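Local coordinates for DUF3194 domain-containing protein (Thermococcus onnurineus, PDB 3UEB) that is of unknown function but folds as a small alpha-and-beta domain of the UPF0440 family and pairs its sheet with that of a second subunit, at residues 6-11 with 67-72; 33-38 with 50-55. One frame throughout, in Å; residues are numbered along the deposited sequence.

Interaction 1: residues 6-11 with 67-72; sequences SGKRVI and EVYLEV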
loop_
_atom_site.group_PDB
_atom_site.type_symbol
_atom_site.label_atom_id
_atom_site.label_comp_id
_atom_site.label_asym_id
_atom_site.label_seq_id
_atom_site.Cartn_x
_atom_site.Cartn_y
_atom_site.Cartn_z
ATOM N N SER A 6 -17.476 0.608 10.226
ATOM C CA SER A 6 -16.518 0.380 9.147
ATOM C C SER A 6 -17.060 0.672 7.749
ATOM O O SER A 6 -18.271 0.680 7.507
ATOM C CB SER A 6 -16.023 -1.062 9.175
ATOM O OG SER A 6 -16.994 -1.912 8.597
ATOM N N GLY A 7 -16.134 0.900 6.829
ATOM C CA GLY A 7 -16.496 1.185 5.460
ATOM C C GLY A 7 -15.510 0.518 4.527
ATOM O O GLY A 7 -14.339 0.307 4.871
ATOM N N LYS A 8 -15.996 0.183 3.339
ATOM C CA LYS A 8 -15.190 -0.468 2.324
ATOM C C LYS A 8 -15.376 0.300 1.024
ATOM O O LYS A 8 -16.458 0.828 0.751
ATOM C CB LYS A 8 -15.647 -1.914 2.157
ATOM C CG LYS A 8 -14.526 -2.932 2.254
ATOM C CD LYS A 8 -13.907 -3.245 0.897
ATOM C CE LYS A 8 -14.879 -4.030 0.023
ATOM N NZ LYS A 8 -14.236 -4.534 -1.226
ATOM N N ARG A 9 -14.318 0.362 0.224
ATOM C CA ARG A 9 -14.379 1.073 -1.040
ATOM C C ARG A 9 -13.372 0.499 -2.029
ATOM O O ARG A 9 -12.206 0.289 -1.685
ATOM C CB ARG A 9 -14.088 2.555 -0.802
ATOM C CG ARG A 9 -14.280 3.430 -2.013
ATOM C CD ARG A 9 -15.710 3.354 -2.519
ATOM N NE ARG A 9 -15.995 4.428 -3.466
ATOM C CZ ARG A 9 -16.101 5.709 -3.130
ATOM N NH1 ARG A 9 -16.359 6.620 -4.062
ATOM N NH2 ARG A 9 -15.961 6.079 -1.861
ATOM N N VAL A 10 -13.829 0.237 -3.250
ATOM C CA VAL A 10 -12.960 -0.297 -4.294
ATOM C C VAL A 10 -13.038 0.589 -5.524
ATOM O O VAL A 10 -14.121 0.810 -6.066
ATOM C CB VAL A 10 -13.375 -1.719 -4.711
ATOM C CG1 VAL A 10 -12.567 -2.160 -5.925
ATOM C CG2 VAL A 10 -13.163 -2.677 -3.560
ATOM N N ILE A 11 -11.894 1.097 -5.968
ATOM C CA ILE A 11 -11.877 1.952 -7.143
ATOM C C ILE A 11 -10.968 1.390 -8.233
ATOM O O ILE A 11 -9.878 0.877 -7.960
ATOM C CB ILE A 11 -11.441 3.393 -6.782
ATOM C CG1 ILE A 11 -9.979 3.420 -6.345
ATOM C CG2 ILE A 11 -12.321 3.930 -5.651
ATOM C CD1 ILE A 11 -9.485 4.803 -5.952
ATOM N N GLU A 67 -8.093 -0.545 -3.007
ATOM C CA GLU A 67 -9.121 -1.014 -2.107
ATOM C C GLU A 67 -8.889 -0.411 -0.734
ATOM O O GLU A 67 -7.792 -0.507 -0.181
ATOM C CB GLU A 67 -9.095 -2.537 -2.045
ATOM C CG GLU A 67 -10.265 -3.133 -1.293
ATOM C CD GLU A 67 -10.489 -4.592 -1.648
ATOM O OE1 GLU A 67 -11.374 -5.219 -1.024
ATOM O OE2 GLU A 67 -9.782 -5.101 -2.555
ATOM N N VAL A 68 -9.925 0.221 -0.193
ATOM C CA VAL A 68 -9.833 0.850 1.118
ATOM C C VAL A 68 -10.781 0.194 2.115
ATOM O O VAL A 68 -11.940 -0.083 1.793
ATOM C CB VAL A 68 -10.201 2.358 1.057
ATOM C CG1 VAL A 68 -9.805 3.041 2.360
ATOM C CG2 VAL A 68 -9.532 3.020 -0.126
ATOM N N TYR A 69 -10.279 -0.071 3.317
ATOM C CA TYR A 69 -11.096 -0.639 4.376
ATOM C C TYR A 69 -10.743 0.152 5.626
ATOM O O TYR A 69 -9.572 0.300 5.970
ATOM C CB TYR A 69 -10.803 -2.127 4.606
ATOM C CG TYR A 69 -11.525 -2.673 5.825
ATOM C CD1 TYR A 69 -12.883 -2.990 5.774
ATOM C CD2 TYR A 69 -10.870 -2.800 7.050
ATOM C CE1 TYR A 69 -13.566 -3.418 6.911
ATOM C CE2 TYR A 69 -11.547 -3.224 8.191
ATOM C CZ TYR A 69 -12.892 -3.531 8.115
ATOM O OH TYR A 69 -13.568 -3.961 9.235
ATOM N N LEU A 70 -11.761 0.669 6.304
ATOM C CA LEU A 70 -11.535 1.473 7.496
ATOM C C LEU A 70 -12.527 1.116 8.574
ATOM O O LEU A 70 -13.718 0.974 8.311
ATOM C CB LEU A 70 -11.652 2.965 7.159
ATOM C CG LEU A 70 -11.521 3.958 8.320
ATOM C CD1 LEU A 70 -10.224 3.691 9.090
ATOM C CD2 LEU A 70 -11.530 5.384 7.775
ATOM N N GLU A 71 -12.020 0.986 9.793
ATOM C CA GLU A 71 -12.847 0.632 10.928
ATOM C C GLU A 71 -12.508 1.511 12.128
ATOM O O GLU A 71 -11.337 1.750 12.425
ATOM C CB GLU A 71 -12.605 -0.837 11.276
ATOM C CG GLU A 71 -13.677 -1.486 12.127
ATOM C CD GLU A 71 -13.316 -2.902 12.518
ATOM O OE1 GLU A 71 -12.788 -3.642 11.660
ATOM O OE2 GLU A 71 -13.565 -3.280 13.681
ATOM N N VAL A 72 -13.536 2.007 12.805
ATOM C CA VAL A 72 -13.332 2.822 13.998
ATOM C C VAL A 72 -14.001 2.073 15.155
ATOM O O VAL A 72 -14.809 1.175 14.921
ATOM C CB VAL A 72 -13.972 4.232 13.852
ATOM C CG1 VAL A 72 -13.378 4.951 12.656
ATOM C CG2 VAL A 72 -15.480 4.117 13.711
#
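Gly7 and Leu70 exchange two backbone hydrogen bonds, Gly7 N to Leu70 O at 2.8 Å and Leu70 N to Gly7 O at 3.0 Å, and Arg9 does the same with Val68, where Val68 N reaches Arg9 O in a nearly straight bond (175° at the hydrogen). These two hydrogen-bonded pairs, with strand axes almost exactly antiparallel, define a regular antiparallel ladder, and CA-H...O contacts such as Lys8 CA to Val68 O fill in between them. The tight part of the contact is this backbone ribbon together with the face carrying Val68 and Leu70, which faces the helices: Val68 rests on Ile34, Leu70 on Val38 and Leu83. Arg9 leaves the same face for a salt bridge with Asp85 of helix 80-104.

The other face, bearing Ser6, Lys8, Val10, Glu67, Tyr69 and Glu71, is looser and more exposed to solvent. Lys8 bends at chi2 and chi3, which carries NZ diagonally to Glu67 OE1 in a salt bridge of 2.9 Å, meeting it 50° above the carboxylate plane. Lys8 CG lies in the plane of the Tyr69 ring at its edge, 3.9 Å from Tyr69 CD1. Tyr69 turns its CG opposite its main-chain nitrogen (chi1 173°), which lays the ring along this face, where Tyr69 OH donates to Glu71 OE1 at 2.6 Å and comes 3.8 Å from Ser6 CB. Replacing this tyrosine by an alanine removes ring and hydroxyl, and is likely to leave Glu71 OE1 without this donor and Lys8 CG without its aromatic neighbour. The chemistry implies a division of labour: main-chain bonds set the strand register, whereas the Lys8-Glu67 salt bridge and the phenol-carboxylate bond tie together polar side chains along the outer face.

Interaction 2: residues 33-38 with 50-55; sequences TIIDYV and IEVTMR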
loop_
_atom_site.group_PDB
_atom_site.type_symbol
_atom_site.label_atom_id
_atom_site.label_comp_id
_atom_site.label_asym_id
_atom_site.label_seq_id
_atom_site.Cartn_x
_atom_site.Cartn_y
_atom_site.Cartn_z
ATOM N N THR A 33 -2.044 8.760 -0.385
ATOM C CA THR A 33 -2.839 9.972 -0.233
ATOM C C THR A 33 -4.020 9.581 0.662
ATOM O O THR A 33 -4.421 10.328 1.546
ATOM C CB THR A 33 -3.380 10.477 -1.597
ATOM O OG1 THR A 33 -2.284 10.941 -2.405
ATOM C CG2 THR A 33 -4.382 11.615 -1.395
ATOM N N ILE A 34 -4.561 8.392 0.427
ATOM C CA ILE A 34 -5.692 7.903 1.203
ATOM C C ILE A 34 -5.307 7.631 2.659
ATOM O O ILE A 34 -6.069 7.952 3.574
ATOM C CB ILE A 34 -6.277 6.627 0.561
ATOM C CG1 ILE A 34 -6.869 6.979 -0.809
ATOM C CG2 ILE A 34 -7.341 6.017 1.470
ATOM C CD1 ILE A 34 -7.386 5.793 -1.605
ATOM N N ILE A 35 -4.126 7.052 2.875
ATOM C CA ILE A 35 -3.653 6.759 4.230
ATOM C C ILE A 35 -3.432 8.074 4.979
ATOM O O ILE A 35 -3.858 8.238 6.126
ATOM C CB ILE A 35 -2.314 5.975 4.214
ATOM C CG1 ILE A 35 -2.509 4.627 3.527
ATOM C CG2 ILE A 35 -1.802 5.762 5.638
ATOM C CD1 ILE A 35 -1.199 3.911 3.223
ATOM N N ASP A 36 -2.752 9.007 4.325
ATOM C CA ASP A 36 -2.494 10.302 4.933
ATOM C C ASP A 36 -3.805 10.957 5.337
ATOM O O ASP A 36 -3.944 11.448 6.455
ATOM C CB ASP A 36 -1.750 11.222 3.955
ATOM C CG ASP A 36 -0.300 10.820 3.763
ATOM O OD1 ASP A 36 0.170 9.933 4.508
ATOM O OD2 ASP A 36 0.366 11.396 2.873
ATOM N N TYR A 37 -4.771 10.951 4.424
ATOM C CA TYR A 37 -6.053 11.576 4.699
ATOM C C TYR A 37 -6.726 11.009 5.939
ATOM O O TYR A 37 -7.232 11.754 6.763
ATOM C CB TYR A 37 -7.001 11.424 3.518
ATOM C CG TYR A 37 -8.082 12.469 3.516
ATOM C CD1 TYR A 37 -7.883 13.696 2.884
ATOM C CD2 TYR A 37 -9.292 12.251 4.168
ATOM C CE1 TYR A 37 -8.867 14.680 2.896
ATOM C CE2 TYR A 37 -10.282 13.230 4.191
ATOM C CZ TYR A 37 -10.059 14.441 3.553
ATOM O OH TYR A 37 -11.023 15.421 3.570
ATOM N N VAL A 38 -6.744 9.688 6.065
ATOM C CA VAL A 38 -7.374 9.069 7.219
ATOM C C VAL A 38 -6.717 9.484 8.535
ATOM O O VAL A 38 -7.411 9.852 9.481
ATOM C CB VAL A 38 -7.363 7.540 7.109
ATOM C CG1 VAL A 38 -7.833 6.923 8.406
ATOM C CG2 VAL A 38 -8.278 7.104 5.968
ATOM N N ILE A 50 -7.080 0.053 9.650
ATOM C CA ILE A 50 -7.104 0.618 8.321
ATOM C C ILE A 50 -6.298 -0.274 7.382
ATOM O O ILE A 50 -5.217 -0.762 7.735
ATOM C CB ILE A 50 -6.549 2.066 8.299
ATOM C CG1 ILE A 50 -6.576 2.598 6.866
ATOM C CG2 ILE A 50 -5.143 2.120 8.887
ATOM C CD1 ILE A 50 -5.986 4.001 6.715
ATOM N N GLU A 51 -6.844 -0.506 6.194
ATOM C CA GLU A 51 -6.175 -1.332 5.200
ATOM C C GLU A 51 -6.370 -0.727 3.823
ATOM O O GLU A 51 -7.500 -0.547 3.364
ATOM C CB GLU A 51 -6.738 -2.753 5.217
ATOM C CG GLU A 51 -6.783 -3.354 6.599
ATOM C CD GLU A 51 -7.352 -4.749 6.607
ATOM O OE1 GLU A 51 -7.619 -5.262 7.713
ATOM O OE2 GLU A 51 -7.530 -5.329 5.508
ATOM N N VAL A 52 -5.261 -0.408 3.171
ATOM C CA VAL A 52 -5.305 0.169 1.850
ATOM C C VAL A 52 -4.445 -0.675 0.916
ATOM O O VAL A 52 -3.240 -0.853 1.124
ATOM C CB VAL A 52 -4.818 1.618 1.873
ATOM C CG1 VAL A 52 -5.080 2.265 0.524
ATOM C CG2 VAL A 52 -5.549 2.386 2.984
ATOM N N THR A 53 -5.092 -1.198 -0.114
ATOM C CA THR A 53 -4.454 -2.064 -1.083
ATOM C C THR A 53 -4.275 -1.416 -2.442
ATOM O O THR A 53 -5.156 -0.703 -2.908
ATOM C CB THR A 53 -5.308 -3.324 -1.309
ATOM O OG1 THR A 53 -5.572 -3.955 -0.053
ATOM C CG2 THR A 53 -4.592 -4.303 -2.235
ATOM N N MET A 54 -3.129 -1.657 -3.069
ATOM C CA MET A 54 -2.906 -1.168 -4.422
ATOM C C MET A 54 -2.615 -2.425 -5.235
ATOM O O MET A 54 -1.834 -3.288 -4.812
ATOM C CB MET A 54 -1.731 -0.181 -4.515
ATOM C CG MET A 54 -0.336 -0.797 -4.593
ATOM S SD MET A 54 0.910 0.445 -4.978
ATOM C CE MET A 54 1.071 1.180 -3.382
ATOM N N ARG A 55 -3.275 -2.541 -6.381
ATOM C CA ARG A 55 -3.087 -3.683 -7.259
ATOM C C ARG A 55 -2.721 -3.186 -8.655
ATOM O O ARG A 55 -3.487 -2.451 -9.276
ATOM C CB ARG A 55 -4.373 -4.514 -7.333
ATOM C CG ARG A 55 -4.293 -5.678 -8.318
ATOM C CD ARG A 55 -5.652 -6.334 -8.553
ATOM N NE ARG A 55 -5.561 -7.458 -9.486
ATOM C CZ ARG A 55 -6.611 -8.091 -10.010
ATOM N NH1 ARG A 55 -6.425 -9.107 -10.847
ATOM N NH2 ARG A 55 -7.845 -7.706 -9.705
#
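Val52 and Ile50 bury the most surface here, about 60 Å² each, and both send their side chains from the strand toward helix 33-38. Val52 uses its CG2 branch, which lies 3.8 Å from Ile35 CG1; the two side chains meet at a slant, and the same methyl has a more distant neighbour in Ile34 CG2 at 4.3 Å. Ile50 is fully extended (chi1 179°, chi2 -177°), a shape that drives CD1 end-on into Val38, 3.8 Å from its CB and about equally close to both of its methyls. Ile35 contributes the largest share from the helix, 42 Å². The contact is apolar because every touching side chain is aliphatic; all of them are buried, and side chains alone span the 9.3 Å between the segment axes.

Segment 33-38 runs roughly antiparallel to segment 50-55, at 165°, and helix 20-41 shares this face of the sheet with helix 80-104. Ile34 also touches Ile66 and Val68 of strand 63-71, while Tyr37 turns to helix 80-104. Along its other edge, strand 49-56 pairs antiparallel with a strand of the second subunit, whose Met54 packs on Ile35, so the sheet continues through the dimer.

Strand 63-71 lies in the middle of the three-strand sheet, between the strands that supply 6-11 and 50-55, so the two interactions share one framework. Glu67 O with Thr53 N and Tyr69 N with Glu51 O, each at 2.8 Å, are probable hydrogen bonds joining them, and Val68 CG2 packs 3.8 Å from Ile34 CD1. Interaction 1 is partly buried and joins strand to strand, combining main-chain bonds with charged side chains; interaction 2 lies in the core and joins helix to strand through aliphatic packing. Their centres are about 9 Å apart, and in sequence interaction 2 is nested within the loop closed by interaction 1.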